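Local coordinates for cell division control protein 45 cdc45 putative (Entamoeba histolytica, PDB 6CC2) that probably takes part in DNA replication as a Cdc45 protein, the family that in other eukaryotes forms part of the replicative helicase, and may regulate replication through a conformational switch, at residues M1-N4 / G5-E9; M260-H264 / W265-D269; H359-G362 / S363-N367; V483-S486 / S487-S490; Q503-N507 / M508-I512. All coordinates share one frame; numbering follows the deposited sequence.

Contact 1 of 5, residues M1-N4 / G5-E9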
loop_
_atom_site.group_PDB
_atom_site.type_symbol
_atom_site.label_atom_id
_atom_site.label_comp_id
_atom_site.label_asym_id
_atom_site.label_seq_id
_atom_site.Cartn_x
_atom_site.Cartn_y
_atom_site.Cartn_z
HETATM N N MSE A 1 19.074 6.161 18.163
HETATM C CA MSE A 1 19.772 4.895 18.383
HETATM C C MSE A 1 18.966 3.728 17.835
HETATM O O MSE A 1 17.758 3.842 17.634
HETATM C CB MSE A 1 20.046 4.681 19.870
HETATM C CG MSE A 1 18.808 4.627 20.741
HETATM SE SE MSE A 1 19.254 4.288 22.614
HETATM C CE MSE A 1 17.467 4.464 23.380
ATOM N N ILE A 2 19.641 2.622 17.566
ATOM C CA ILE A 2 18.984 1.399 17.098
ATOM C C ILE A 2 18.597 0.557 18.310
ATOM O O ILE A 2 19.438 0.273 19.176
ATOM C CB ILE A 2 19.901 0.604 16.157
ATOM C CG1 ILE A 2 20.230 1.419 14.902
ATOM C CG2 ILE A 2 19.257 -0.727 15.785
ATOM C CD1 ILE A 2 19.051 1.731 14.043
ATOM N N ILE A 3 17.323 0.175 18.379
ATOM C CA ILE A 3 16.806 -0.720 19.419
ATOM C C ILE A 3 16.551 -2.070 18.764
ATOM O O ILE A 3 15.847 -2.146 17.752
ATOM C CB ILE A 3 15.509 -0.175 20.047
ATOM C CG1 ILE A 3 15.697 1.258 20.545
ATOM C CG2 ILE A 3 15.045 -1.069 21.186
ATOM C CD1 ILE A 3 16.875 1.452 21.476
ATOM N N ASN A 4 17.117 -3.119 19.328
ATOM C CA ASN A 4 16.957 -4.469 18.813
ATOM C C ASN A 4 16.317 -5.345 19.893
ATOM O O ASN A 4 15.920 -4.866 20.952
ATOM C CB ASN A 4 18.308 -5.023 18.344
ATOM C CG ASN A 4 19.220 -5.391 19.493
ATOM O OD1 ASN A 4 19.826 -4.526 20.126
ATOM N ND2 ASN A 4 19.332 -6.683 19.765
ATOM N N GLY A 5 16.230 -6.645 19.613
ATOM C CA GLY A 5 15.497 -7.544 20.486
ATOM C C GLY A 5 16.034 -7.612 21.897
ATOM O O GLY A 5 15.281 -7.868 22.839
ATOM N N THR A 6 17.343 -7.417 22.067
ATOM C CA THR A 6 17.911 -7.464 23.401
ATOM C C THR A 6 17.388 -6.351 24.304
ATOM O O THR A 6 17.607 -6.419 25.520
ATOM C CB THR A 6 19.439 -7.390 23.317
ATOM O OG1 THR A 6 20.002 -7.746 24.582
ATOM C CG2 THR A 6 19.888 -5.987 22.946
ATOM N N SER A 7 16.706 -5.349 23.754
ATOM C CA SER A 7 16.198 -4.223 24.524
ATOM C C SER A 7 14.680 -4.198 24.626
ATOM O O SER A 7 14.135 -3.286 25.251
ATOM C CB SER A 7 16.679 -2.898 23.901
ATOM O OG SER A 7 18.096 -2.859 23.834
ATOM N N PHE A 8 13.981 -5.165 24.028
ATOM C CA PHE A 8 12.522 -5.109 24.023
ATOM C C PHE A 8 11.960 -5.215 25.438
ATOM O O PHE A 8 10.959 -4.569 25.769
ATOM C CB PHE A 8 11.941 -6.227 23.153
ATOM C CG PHE A 8 12.172 -6.059 21.672
ATOM C CD1 PHE A 8 12.687 -4.890 21.149
ATOM C CD2 PHE A 8 11.857 -7.093 20.806
ATOM C CE1 PHE A 8 12.883 -4.750 19.777
ATOM C CE2 PHE A 8 12.056 -6.968 19.435
ATOM C CZ PHE A 8 12.574 -5.793 18.929
ATOM N N GLU A 9 12.576 -6.045 26.279
ATOM C CA GLU A 9 12.100 -6.203 27.651
ATOM C C GLU A 9 12.187 -4.884 28.411
ATOM O O GLU A 9 11.219 -4.453 29.052
ATOM C CB GLU A 9 12.894 -7.297 28.361
ATOM C CG GLU A 9 12.321 -7.674 29.720
ATOM C CD GLU A 9 13.135 -8.747 30.423
ATOM O OE1 GLU A 9 14.088 -9.275 29.812
ATOM O OE2 GLU A 9 12.821 -9.055 31.590
HETATM O O HOH W 1 19.221 -2.664 21.571
#

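Contact 2 of 5, residues M260-H264 / W265-D269. With EDO (1,2-ethanediol), chain K.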
loop_
_atom_site.group_PDB
_atom_site.type_symbol
_atom_site.label_atom_id
_atom_site.label_comp_id
_atom_site.label_asym_id
_atom_site.label_seq_id
_atom_site.Cartn_x
_atom_site.Cartn_y
_atom_site.Cartn_z
HETATM N N MSE A 260 -5.481 -10.941 -9.054
HETATM C CA MSE A 260 -6.137 -10.094 -8.054
HETATM C C MSE A 260 -7.558 -10.506 -7.747
HETATM O O MSE A 260 -8.438 -10.483 -8.639
HETATM C CB MSE A 260 -6.143 -8.613 -8.570
HETATM C CG MSE A 260 -6.961 -7.701 -7.693
HETATM SE SE MSE A 260 -6.826 -5.838 -8.318
HETATM C CE MSE A 260 -7.255 -6.019 -10.156
ATOM N N LEU A 261 -7.802 -10.899 -6.494
ATOM C CA LEU A 261 -9.124 -11.219 -5.978
ATOM C C LEU A 261 -9.851 -12.294 -6.790
ATOM O O LEU A 261 -11.073 -12.340 -6.798
ATOM C CB LEU A 261 -9.990 -9.953 -5.886
ATOM C CG LEU A 261 -9.547 -8.974 -4.803
ATOM C CD1 LEU A 261 -10.439 -7.727 -4.851
ATOM C CD2 LEU A 261 -9.615 -9.591 -3.428
ATOM N N LEU A 262 -9.094 -13.187 -7.435
ATOM C CA LEU A 262 -9.682 -14.194 -8.312
ATOM C C LEU A 262 -10.843 -14.942 -7.650
ATOM O O LEU A 262 -11.914 -15.076 -8.238
ATOM C CB LEU A 262 -8.592 -15.167 -8.750
ATOM C CG LEU A 262 -9.000 -16.351 -9.649
ATOM C CD1 LEU A 262 -9.563 -15.841 -10.959
ATOM C CD2 LEU A 262 -7.839 -17.303 -9.885
ATOM N N ARG A 263 -10.640 -15.478 -6.448
ATOM C CA ARG A 263 -11.682 -16.258 -5.804
ATOM C C ARG A 263 -12.924 -15.437 -5.511
ATOM O O ARG A 263 -14.000 -16.003 -5.339
ATOM C CB ARG A 263 -11.142 -16.890 -4.519
ATOM C CG ARG A 263 -10.237 -18.088 -4.749
ATOM C CD ARG A 263 -9.708 -18.666 -3.419
ATOM N NE ARG A 263 -8.869 -17.666 -2.753
ATOM C CZ ARG A 263 -7.603 -17.429 -3.074
ATOM N NH1 ARG A 263 -6.990 -18.137 -4.012
ATOM N NH2 ARG A 263 -6.941 -16.478 -2.440
ATOM N N HIS A 264 -12.805 -14.113 -5.476
ATOM C CA HIS A 264 -13.906 -13.216 -5.133
ATOM C C HIS A 264 -14.382 -12.422 -6.341
ATOM O O HIS A 264 -15.086 -11.410 -6.207
ATOM C CB HIS A 264 -13.439 -12.315 -3.992
ATOM C CG HIS A 264 -12.739 -13.095 -2.930
ATOM N ND1 HIS A 264 -13.406 -13.965 -2.090
ATOM C CD2 HIS A 264 -11.425 -13.220 -2.632
ATOM C CE1 HIS A 264 -12.523 -14.565 -1.305
ATOM N NE2 HIS A 264 -11.318 -14.151 -1.637
ATOM N N TRP A 265 -14.035 -12.885 -7.526
ATOM C CA TRP A 265 -14.321 -12.162 -8.761
ATOM C C TRP A 265 -14.660 -13.198 -9.822
ATOM O O TRP A 265 -15.317 -14.211 -9.525
ATOM C CB TRP A 265 -13.118 -11.310 -9.147
ATOM C CG TRP A 265 -13.386 -10.103 -9.961
ATOM C CD1 TRP A 265 -14.539 -9.747 -10.567
ATOM C CD2 TRP A 265 -12.450 -9.036 -10.212
ATOM N NE1 TRP A 265 -14.389 -8.528 -11.205
ATOM C CE2 TRP A 265 -13.108 -8.084 -11.009
ATOM C CE3 TRP A 265 -11.126 -8.815 -9.847
ATOM C CZ2 TRP A 265 -12.489 -6.918 -11.438
ATOM C CZ3 TRP A 265 -10.516 -7.661 -10.280
ATOM C CH2 TRP A 265 -11.198 -6.727 -11.062
ATOM N N THR A 266 -14.249 -12.928 -11.063
ATOM C CA THR A 266 -14.387 -13.845 -12.190
ATOM C C THR A 266 -13.013 -14.036 -12.817
ATOM O O THR A 266 -12.153 -13.161 -12.721
ATOM C CB THR A 266 -15.343 -13.345 -13.270
ATOM O OG1 THR A 266 -14.766 -12.213 -13.955
ATOM C CG2 THR A 266 -16.709 -12.942 -12.692
ATOM N N LEU A 267 -12.811 -15.178 -13.483
ATOM C CA LEU A 267 -11.543 -15.389 -14.179
ATOM C C LEU A 267 -11.296 -14.282 -15.189
ATOM O O LEU A 267 -10.197 -13.722 -15.264
ATOM C CB LEU A 267 -11.550 -16.746 -14.868
ATOM C CG LEU A 267 -10.394 -16.982 -15.850
ATOM C CD1 LEU A 267 -9.054 -16.856 -15.157
ATOM C CD2 LEU A 267 -10.546 -18.354 -16.530
ATOM N N TYR A 268 -12.325 -13.947 -15.968
ATOM C CA TYR A 268 -12.193 -12.980 -17.047
ATOM C C TYR A 268 -11.698 -11.642 -16.533
ATOM O O TYR A 268 -10.721 -11.092 -17.048
ATOM C CB TYR A 268 -13.548 -12.830 -17.736
ATOM C CG TYR A 268 -13.558 -12.011 -18.996
ATOM C CD1 TYR A 268 -13.314 -12.597 -20.234
ATOM C CD2 TYR A 268 -13.835 -10.664 -18.952
ATOM C CE1 TYR A 268 -13.341 -11.863 -21.398
ATOM C CE2 TYR A 268 -13.859 -9.903 -20.122
ATOM C CZ TYR A 268 -13.607 -10.511 -21.336
ATOM O OH TYR A 268 -13.626 -9.773 -22.488
ATOM N N ASP A 269 -12.365 -11.099 -15.517
ATOM C CA ASP A 269 -12.035 -9.765 -15.054
ATOM C C ASP A 269 -10.845 -9.753 -14.110
ATOM O O ASP A 269 -10.075 -8.792 -14.115
ATOM C CB ASP A 269 -13.253 -9.153 -14.395
ATOM C CG ASP A 269 -14.153 -8.453 -15.413
ATOM O OD1 ASP A 269 -13.600 -7.838 -16.346
ATOM O OD2 ASP A 269 -15.381 -8.550 -15.300
HETATM C C1 EDO K . -6.247 -20.442 -7.791
HETATM O O1 EDO K . -6.152 -21.870 -7.767
HETATM C C2 EDO K . -7.478 -20.005 -7.003
HETATM O O2 EDO K . -7.428 -20.552 -5.681
HETATM O O HOH W 2 -16.007 -15.676 -7.158
#

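Contact 3 of 5, residues H359-G362 / S363-N367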
loop_
_atom_site.group_PDB
_atom_site.type_symbol
_atom_site.label_atom_id
_atom_site.label_comp_id
_atom_site.label_asym_id
_atom_site.label_seq_id
_atom_site.Cartn_x
_atom_site.Cartn_y
_atom_site.Cartn_z
ATOM N N HIS A 359 -5.726 -6.514 -0.320
ATOM C CA HIS A 359 -6.399 -5.744 -1.372
ATOM C C HIS A 359 -7.643 -5.060 -0.808
ATOM O O HIS A 359 -7.901 -3.881 -1.087
ATOM C CB HIS A 359 -6.787 -6.647 -2.553
ATOM C CG HIS A 359 -5.656 -7.008 -3.449
ATOM N ND1 HIS A 359 -4.904 -6.069 -4.122
ATOM C CD2 HIS A 359 -5.185 -8.221 -3.833
ATOM C CE1 HIS A 359 -3.996 -6.685 -4.860
ATOM N NE2 HIS A 359 -4.146 -7.990 -4.710
ATOM N N ALA A 360 -8.428 -5.788 -0.025
ATOM C CA ALA A 360 -9.682 -5.264 0.486
ATOM C C ALA A 360 -9.428 -4.105 1.433
ATOM O O ALA A 360 -10.072 -3.059 1.337
ATOM C CB ALA A 360 -10.462 -6.361 1.213
ATOM N N ILE A 361 -8.498 -4.289 2.383
ATOM C CA ILE A 361 -8.202 -3.228 3.348
ATOM C C ILE A 361 -7.555 -2.043 2.647
ATOM O O ILE A 361 -7.870 -0.880 2.951
ATOM C CB ILE A 361 -7.319 -3.778 4.484
ATOM C CG1 ILE A 361 -8.047 -4.922 5.201
ATOM C CG2 ILE A 361 -6.938 -2.665 5.476
ATOM C CD1 ILE A 361 -7.154 -5.770 6.095
ATOM N N GLY A 362 -6.644 -2.310 1.698
ATOM C CA GLY A 362 -6.025 -1.227 0.957
ATOM C C GLY A 362 -7.056 -0.379 0.233
ATOM O O GLY A 362 -6.947 0.850 0.186
ATOM N N SER A 363 -8.092 -1.022 -0.298
ATOM C CA SER A 363 -9.166 -0.286 -0.942
ATOM C C SER A 363 -9.987 0.506 0.062
ATOM O O SER A 363 -10.339 1.664 -0.190
ATOM C CB SER A 363 -10.056 -1.259 -1.727
ATOM O OG SER A 363 -11.135 -0.574 -2.356
ATOM N N ILE A 364 -10.298 -0.092 1.215
ATOM C CA ILE A 364 -11.084 0.638 2.221
ATOM C C ILE A 364 -10.376 1.929 2.636
ATOM O O ILE A 364 -11.017 2.974 2.825
ATOM C CB ILE A 364 -11.362 -0.262 3.439
ATOM C CG1 ILE A 364 -12.333 -1.370 3.097
ATOM C CG2 ILE A 364 -11.888 0.571 4.622
ATOM C CD1 ILE A 364 -13.655 -0.912 2.566
ATOM N N ILE A 365 -9.051 1.896 2.800
ATOM C CA ILE A 365 -8.331 3.078 3.269
ATOM C C ILE A 365 -7.962 4.031 2.131
ATOM O O ILE A 365 -7.282 5.039 2.361
ATOM C CB ILE A 365 -7.057 2.694 4.056
ATOM C CG1 ILE A 365 -6.022 2.035 3.161
ATOM C CG2 ILE A 365 -7.420 1.790 5.231
ATOM C CD1 ILE A 365 -4.670 1.891 3.839
ATOM N N THR A 366 -8.379 3.737 0.904
ATOM C CA THR A 366 -8.209 4.680 -0.192
ATOM C C THR A 366 -9.359 5.674 -0.170
ATOM O O THR A 366 -10.517 5.275 -0.246
ATOM C CB THR A 366 -8.174 3.927 -1.520
ATOM O OG1 THR A 366 -7.078 2.992 -1.512
ATOM C CG2 THR A 366 -8.002 4.908 -2.693
ATOM N N ASN A 367 -9.043 6.966 -0.112
ATOM C CA ASN A 367 -10.083 7.998 -0.157
ATOM C C ASN A 367 -10.778 7.964 -1.510
ATOM O O ASN A 367 -10.133 8.137 -2.539
ATOM C CB ASN A 367 -9.502 9.383 0.085
ATOM C CG ASN A 367 -8.911 9.545 1.464
ATOM O OD1 ASN A 367 -9.355 8.931 2.448
ATOM N ND2 ASN A 367 -7.917 10.410 1.555
#

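Contact 4 of 5, residues V483-S486 / S487-S490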
loop_
_atom_site.group_PDB
_atom_site.type_symbol
_atom_site.label_atom_id
_atom_site.label_comp_id
_atom_site.label_asym_id
_atom_site.label_seq_id
_atom_site.Cartn_x
_atom_site.Cartn_y
_atom_site.Cartn_z
ATOM N N VAL A 483 -1.969 16.644 -10.231
ATOM C CA VAL A 483 -1.540 15.674 -9.234
ATOM C C VAL A 483 -0.157 15.170 -9.622
ATOM O O VAL A 483 0.083 14.826 -10.789
ATOM C CB VAL A 483 -2.534 14.504 -9.132
ATOM C CG1 VAL A 483 -1.936 13.393 -8.262
ATOM C CG2 VAL A 483 -3.854 14.989 -8.570
ATOM N N GLY A 484 0.745 15.112 -8.651
ATOM C CA GLY A 484 2.033 14.473 -8.819
ATOM C C GLY A 484 2.119 13.271 -7.895
ATOM O O GLY A 484 1.833 13.377 -6.706
ATOM N N TYR A 485 2.513 12.128 -8.468
ATOM C CA TYR A 485 2.564 10.885 -7.721
ATOM C C TYR A 485 3.874 10.160 -7.980
ATOM O O TYR A 485 4.317 10.046 -9.125
ATOM C CB TYR A 485 1.400 9.946 -8.095
ATOM C CG TYR A 485 1.520 8.582 -7.436
ATOM C CD1 TYR A 485 1.189 8.404 -6.113
ATOM C CD2 TYR A 485 1.995 7.489 -8.150
ATOM C CE1 TYR A 485 1.321 7.147 -5.495
ATOM C CE2 TYR A 485 2.113 6.241 -7.545
ATOM C CZ TYR A 485 1.784 6.091 -6.231
ATOM O OH TYR A 485 1.903 4.867 -5.619
ATOM N N SER A 486 4.474 9.655 -6.912
ATOM C CA SER A 486 5.716 8.906 -7.001
ATOM C C SER A 486 5.504 7.525 -6.400
ATOM O O SER A 486 5.202 7.403 -5.208
ATOM C CB SER A 486 6.836 9.652 -6.284
ATOM O OG SER A 486 8.029 8.910 -6.265
ATOM N N SER A 487 5.634 6.483 -7.240
ATOM C CA SER A 487 5.439 5.115 -6.711
ATOM C C SER A 487 6.632 4.670 -5.871
ATOM O O SER A 487 7.722 5.250 -5.952
ATOM C CB SER A 487 5.225 4.145 -7.860
ATOM O OG SER A 487 6.444 3.837 -8.495
ATOM N N PRO A 488 6.468 3.611 -5.067
ATOM C CA PRO A 488 7.589 3.151 -4.239
ATOM C C PRO A 488 8.814 2.741 -5.038
ATOM O O PRO A 488 9.931 2.771 -4.504
ATOM C CB PRO A 488 6.998 1.957 -3.459
ATOM C CG PRO A 488 5.522 2.299 -3.357
ATOM C CD PRO A 488 5.186 2.968 -4.687
ATOM N N ILE A 489 8.645 2.331 -6.287
ATOM C CA ILE A 489 9.797 1.992 -7.112
ATOM C C ILE A 489 10.705 3.196 -7.318
ATOM O O ILE A 489 11.917 3.033 -7.510
ATOM C CB ILE A 489 9.308 1.412 -8.453
ATOM C CG1 ILE A 489 8.596 0.063 -8.231
ATOM C CG2 ILE A 489 10.485 1.227 -9.417
ATOM C CD1 ILE A 489 9.463 -1.031 -7.697
ATOM N N SER A 490 10.155 4.411 -7.267
ATOM C CA SER A 490 10.924 5.629 -7.493
ATOM C C SER A 490 11.343 6.320 -6.195
ATOM O O SER A 490 11.681 7.513 -6.219
ATOM C CB SER A 490 10.122 6.614 -8.349
ATOM O OG SER A 490 9.606 6.006 -9.518
HETATM O O HOH W 3 8.519 7.146 -4.211
HETATM O O HOH W 4 10.322 9.943 -7.277
#

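Contact 5 of 5, residues Q503-N507 / M508-I512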
loop_
_atom_site.group_PDB
_atom_site.type_symbol
_atom_site.label_atom_id
_atom_site.label_comp_id
_atom_site.label_asym_id
_atom_site.label_seq_id
_atom_site.Cartn_x
_atom_site.Cartn_y
_atom_site.Cartn_z
ATOM N N GLN A 503 8.693 23.474 -5.799
ATOM C CA GLN A 503 9.351 24.690 -6.263
ATOM C C GLN A 503 8.643 25.273 -7.488
ATOM O O GLN A 503 8.536 26.504 -7.617
ATOM C CB GLN A 503 10.823 24.416 -6.571
ATOM C CG GLN A 503 11.689 24.228 -5.333
ATOM C CD GLN A 503 13.132 23.883 -5.666
ATOM O OE1 GLN A 503 13.624 24.192 -6.750
ATOM N NE2 GLN A 503 13.817 23.234 -4.727
ATOM N N THR A 504 8.139 24.415 -8.380
ATOM C CA THR A 504 7.381 24.903 -9.523
ATOM C C THR A 504 6.125 25.630 -9.064
ATOM O O THR A 504 5.822 26.743 -9.524
ATOM C CB THR A 504 7.024 23.741 -10.460
ATOM O OG1 THR A 504 8.224 23.074 -10.886
ATOM C CG2 THR A 504 6.269 24.249 -11.661
ATOM N N ALA A 505 5.374 25.001 -8.157
ATOM C CA ALA A 505 4.202 25.666 -7.582
ATOM C C ALA A 505 4.569 27.003 -6.962
ATOM O O ALA A 505 3.857 28.001 -7.137
ATOM C CB ALA A 505 3.549 24.762 -6.544
ATOM N N GLN A 506 5.696 27.062 -6.231
ATOM C CA GLN A 506 6.101 28.327 -5.622
ATOM C C GLN A 506 6.397 29.382 -6.680
ATOM O O GLN A 506 6.019 30.556 -6.530
ATOM C CB GLN A 506 7.329 28.110 -4.740
ATOM C CG GLN A 506 7.039 28.061 -3.252
ATOM C CD GLN A 506 6.483 29.368 -2.704
ATOM O OE1 GLN A 506 5.734 29.367 -1.730
ATOM N NE2 GLN A 506 6.847 30.484 -3.329
ATOM N N ASN A 507 7.091 28.995 -7.752
ATOM C CA ASN A 507 7.417 29.947 -8.802
ATOM C C ASN A 507 6.165 30.443 -9.516
ATOM O O ASN A 507 6.130 31.598 -9.958
ATOM C CB ASN A 507 8.375 29.313 -9.815
ATOM C CG ASN A 507 9.721 28.999 -9.221
ATOM O OD1 ASN A 507 10.103 29.571 -8.215
ATOM N ND2 ASN A 507 10.446 28.079 -9.843
HETATM N N MSE A 508 5.149 29.586 -9.645
HETATM C CA MSE A 508 3.920 29.939 -10.317
HETATM C C MSE A 508 2.924 30.616 -9.386
HETATM O O MSE A 508 1.904 31.126 -9.831
HETATM C CB MSE A 508 3.281 28.695 -10.913
HETATM C CG MSE A 508 4.093 28.036 -12.039
HETATM SE SE MSE A 508 4.286 29.226 -13.553
HETATM C CE MSE A 508 6.005 30.025 -13.162
ATOM N N LYS A 509 3.236 30.615 -8.090
ATOM C CA LYS A 509 2.338 31.135 -7.055
ATOM C C LYS A 509 0.975 30.441 -7.110
ATOM O O LYS A 509 -0.089 31.076 -7.056
ATOM C CB LYS A 509 2.202 32.657 -7.147
ATOM C CG LYS A 509 2.298 33.363 -5.816
ATOM C CD LYS A 509 3.662 33.173 -5.162
ATOM C CE LYS A 509 3.758 33.922 -3.854
ATOM N NZ LYS A 509 2.761 33.454 -2.860
ATOM N N ILE A 510 1.016 29.123 -7.199
ATOM C CA ILE A 510 -0.161 28.274 -7.053
ATOM C C ILE A 510 -0.021 27.477 -5.761
ATOM O O ILE A 510 1.079 27.271 -5.239
ATOM C CB ILE A 510 -0.354 27.339 -8.269
ATOM C CG1 ILE A 510 0.883 26.477 -8.503
ATOM C CG2 ILE A 510 -0.676 28.172 -9.503
ATOM C CD1 ILE A 510 0.775 25.563 -9.722
ATOM N N SER A 511 -1.151 27.015 -5.247
ATOM C CA SER A 511 -1.189 26.422 -3.915
ATOM C C SER A 511 -1.058 24.905 -3.963
ATOM O O SER A 511 -1.592 24.246 -4.854
ATOM C CB SER A 511 -2.493 26.798 -3.207
ATOM O OG SER A 511 -2.722 28.188 -3.288
ATOM N N ILE A 512 -0.351 24.356 -2.981
ATOM C CA ILE A 512 -0.351 22.903 -2.777
ATOM C C ILE A 512 -1.598 22.598 -1.949
ATOM O O ILE A 512 -1.610 22.787 -0.742
ATOM C CB ILE A 512 0.924 22.415 -2.097
ATOM C CG1 ILE A 512 2.125 22.508 -3.039
ATOM C CG2 ILE A 512 0.769 20.957 -1.666
ATOM C CD1 ILE A 512 2.580 23.911 -3.335
#

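Contact 1 of 5, residues M1-N4 / G5-E9
Asn-4 and Phe-8 form the dense side of this contact. The carbonyl oxygen of Asn-4 approaches the Phe-8 ring obliquely, with Asn-4 O 3.2 Å from Phe-8 CD1. The carbonyl carbon follows it, Asn-4 C lying 3.5 Å from Phe-8 CE1. Gly-5 packs on the same ring from over a face, its CA standing 3.5 Å above the centre of the plane. Next to this, Ile-3 CG2 rests on Ser-7 CB at 3.7 Å and adds a carbon-carbon contact beside it. The backbone tightens the same corner: Ser-7 N donates to Asn-4 O over 2.9 Å, with a fairly straight N-H...O angle of 162° but from above the carbonyl plane. Residues 4-7 thereby make a type I turn, and Phe-8 N bonding to Gly-5 O begins a second one. Here strand 2-3, an outermost strand of the six-stranded parallel sheet, gives way to helix 8-20. Main-chain bonds from Met-1 and Ile-3 to Leu-124 hold the strand against strand 122-125, and the Phe-8 ring continues inward to Ile-125 and to Ile-189 and Lys-192 of helix 182-192. The looser side is polar and hydrated. Ser-7 OG lies beside its own backbone N (chi1 -57°) and there shares a hydrogen bond with a water; the same water takes the Asn-4 N-H at 3.1 Å, so side chain and main chain are linked through solvent across the turn. Farther out, the methyl CG2 of the exposed Thr-6 lies 3.6 Å from Asn-4 CG.

Contact 2 of 5, residues M260-H264 / W265-D269
A 3-10 turn running into a capped helix start brings Leu-262 and Trp-265 together. Trp-265 N donates to Leu-262 O at 3.1 Å, from well above the carbonyl plane, and a water bridges Arg-263 O and Trp-265 O, donating to both. The indole is met along its benzene edge. Met-260 O lies in the ring plane 3.4 Å from CE3, and the selenomethionine chain of Met-260, extended as far as SE and then bent (chi3 52°), sets CE 3.7 Å from CZ3. Over one indole face stands Asp-269 CB, offset toward the rim. Just beyond, Thr-266 is the N-cap: its OG1 accepts from Asp-269 N at 3.1 Å, nearly straight at 165°. Leu-262 CD1 reaches forward to Leu-267 CA at 3.8 Å, joining the turn to the first helical residue. Arg-263 leaves the turn, its NE bonding Ser-351 O and its terminal nitrogens forming salt bridges with Asp-256 and Asp-356; Arg-263 NH1 also donates to O2 of a bound 1,2-ethanediol at 3.0 Å. The whole corner links strand 251-257 to helix 267-273, with Leu-261 and Trp-265 packed on helix 393-417 and both Leu-262 and Leu-267 on Phe-321 of helix 315-331.

Contact 3 of 5, residues H359-G362 / S363-N367
Ile-365 folds back over the last carbonyls of helix 354-364. Its CB stands 3.8 Å from Ile-361 O, and the two branches divide from there. CG2 lies alongside the preceding turn, 3.5 Å from Ile-361 O, with Ile-361 CG2 a looser apolar neighbour. CG1 sits between the backbone N and carbonyl carbon (chi1 67°), which brings it to 3.3 Å from Gly-362 O. CD1 continues the extended chain (chi2 169°), and the side chain as a whole packs on Val-33 and Ile-36 of helix 33-48. The regular helical ladder runs out here: Ser-363 N, Ile-364 N and Ile-365 N donate to His-359 O, Ala-360 O and Ile-361 O, each bond 3.0 Å long. Gly-362 O accepts from a side chain. Thr-366 OG1, anti to its own carbonyl carbon (chi1 -60°), donates to it at 2.7 Å, tilted from the carbonyl plane, and Thr-366 N bonds Ser-363 O. A hydroxyl thus serves one of the last carbonyls. Lys-399 NZ of helix 393-417 bonds Thr-366 O and, weakly, Ser-363 O and Ile-364 O; its charge would probably be favourable at this carbonyl-rich, negatively polarised helix end.

Contact 4 of 5, residues V483-S486 / S487-S490
Van der Waals packing joins Tyr-485 to the residues just after it. The phenol ring runs forward along the chain, so that CE2 comes 3.8 Å from Ser-487 CB and 3.5 Å from Ser-487 N, which approaches the ring obliquely. Beyond it the Tyr-485 hydroxyl reaches the proline ring, with OH 3.9 Å from Pro-488 CD. On Ser-486, the side-chain oxygen also touches carbon, OG lying 3.7 Å from Ser-490 CB, and Leu-494 and Phe-497 of the following helix pack on the same serine. Water carries the polar links between 483-486 and 487-490. Ser-486 OG is held away from its own backbone N (chi1 176°) and meets two waters: one, at 2.8 Å from OG, donates to Ser-487 O, and the other, at 2.7 Å from OG, donates to Ser-490 O. A single hydroxyl is therefore tied to two main-chain carbonyls. The backbone adds a direct bond inside 487-490, from Ser-490 N to Ser-487 O at 2.9 Å, which closes the 3-10 turn, and Ser-490 O in addition pairs with Thr-493 OG1. This is a strand-to-helix connection: strand 479-485, an inner strand of the mixed sheet between 468-474 and 519-525, ends here and a short 3-10 turn leads towards helix 494-508.

Contact 5 of 5, residues Q503-N507 / M508-I512
Ala-505 and Ile-510 mark the Schellman motif that ends helix 494-508. Ile-510 N reaches back past the helix end to donate to Ala-505 O at 3.1 Å (N-H...O 162°), and Lys-509 N makes the accompanying, weak bond to Gln-506 O at 3.2 Å. Lys-509 is the C-prime residue, and its positive phi of 56° reverses the chain so that both amides can turn towards the last carbonyls. Just before it the helical pattern still holds: Asn-507 N donates to Gln-503 O, and Met-508 N meets Thr-504 O at 2.9 Å, almost straight out along the C=O axis. Side-chain polar groups are served locally, Thr-504 OG1 pairing with Lys-500 O and Gln-503 OE1 with Lys-500 NZ, while in the loop Ser-511 O pairs with Thr-522 OG1 of strand 519-525. The selenomethionine Met-508 curls back on the helix end, CG lying 3.3 Å from Thr-504 O and CE 3.6 Å from Asn-507 O; the side chain also packs on Lys-531 and Ala-535 of helix 529-537. The apolar half of the motif falls on the Ala-505 methyl. In Ile-510 a chi1 of 57° swings CG1 back towards the helix end, 3.7 Å from Ala-505 CB. From farther along the chain Ile-512 CD1 presses on that same Ala-505 CB at 3.5 Å, tighter than an ordinary carbon-carbon contact.

From the N terminus the five contacts follow one another in series; none nests in or crosses another. Contact 1 closes the turn between strand 2-3 of the parallel sheet and helix 8-20. Contact 2, about 43 Å away between centres and on the opposite side of the chain's centre, closes the loop entering helix 267-273. Contact 3 ends helix 354-364 near the middle of the molecule and directly touches contact 2, with Met-260 CG 4.1 Å from His-359 NE2. Contacts 4 and 5 lie before and at the end of helix 494-508, centres about 19 Å apart, and join that helix to strands of the mixed sheet.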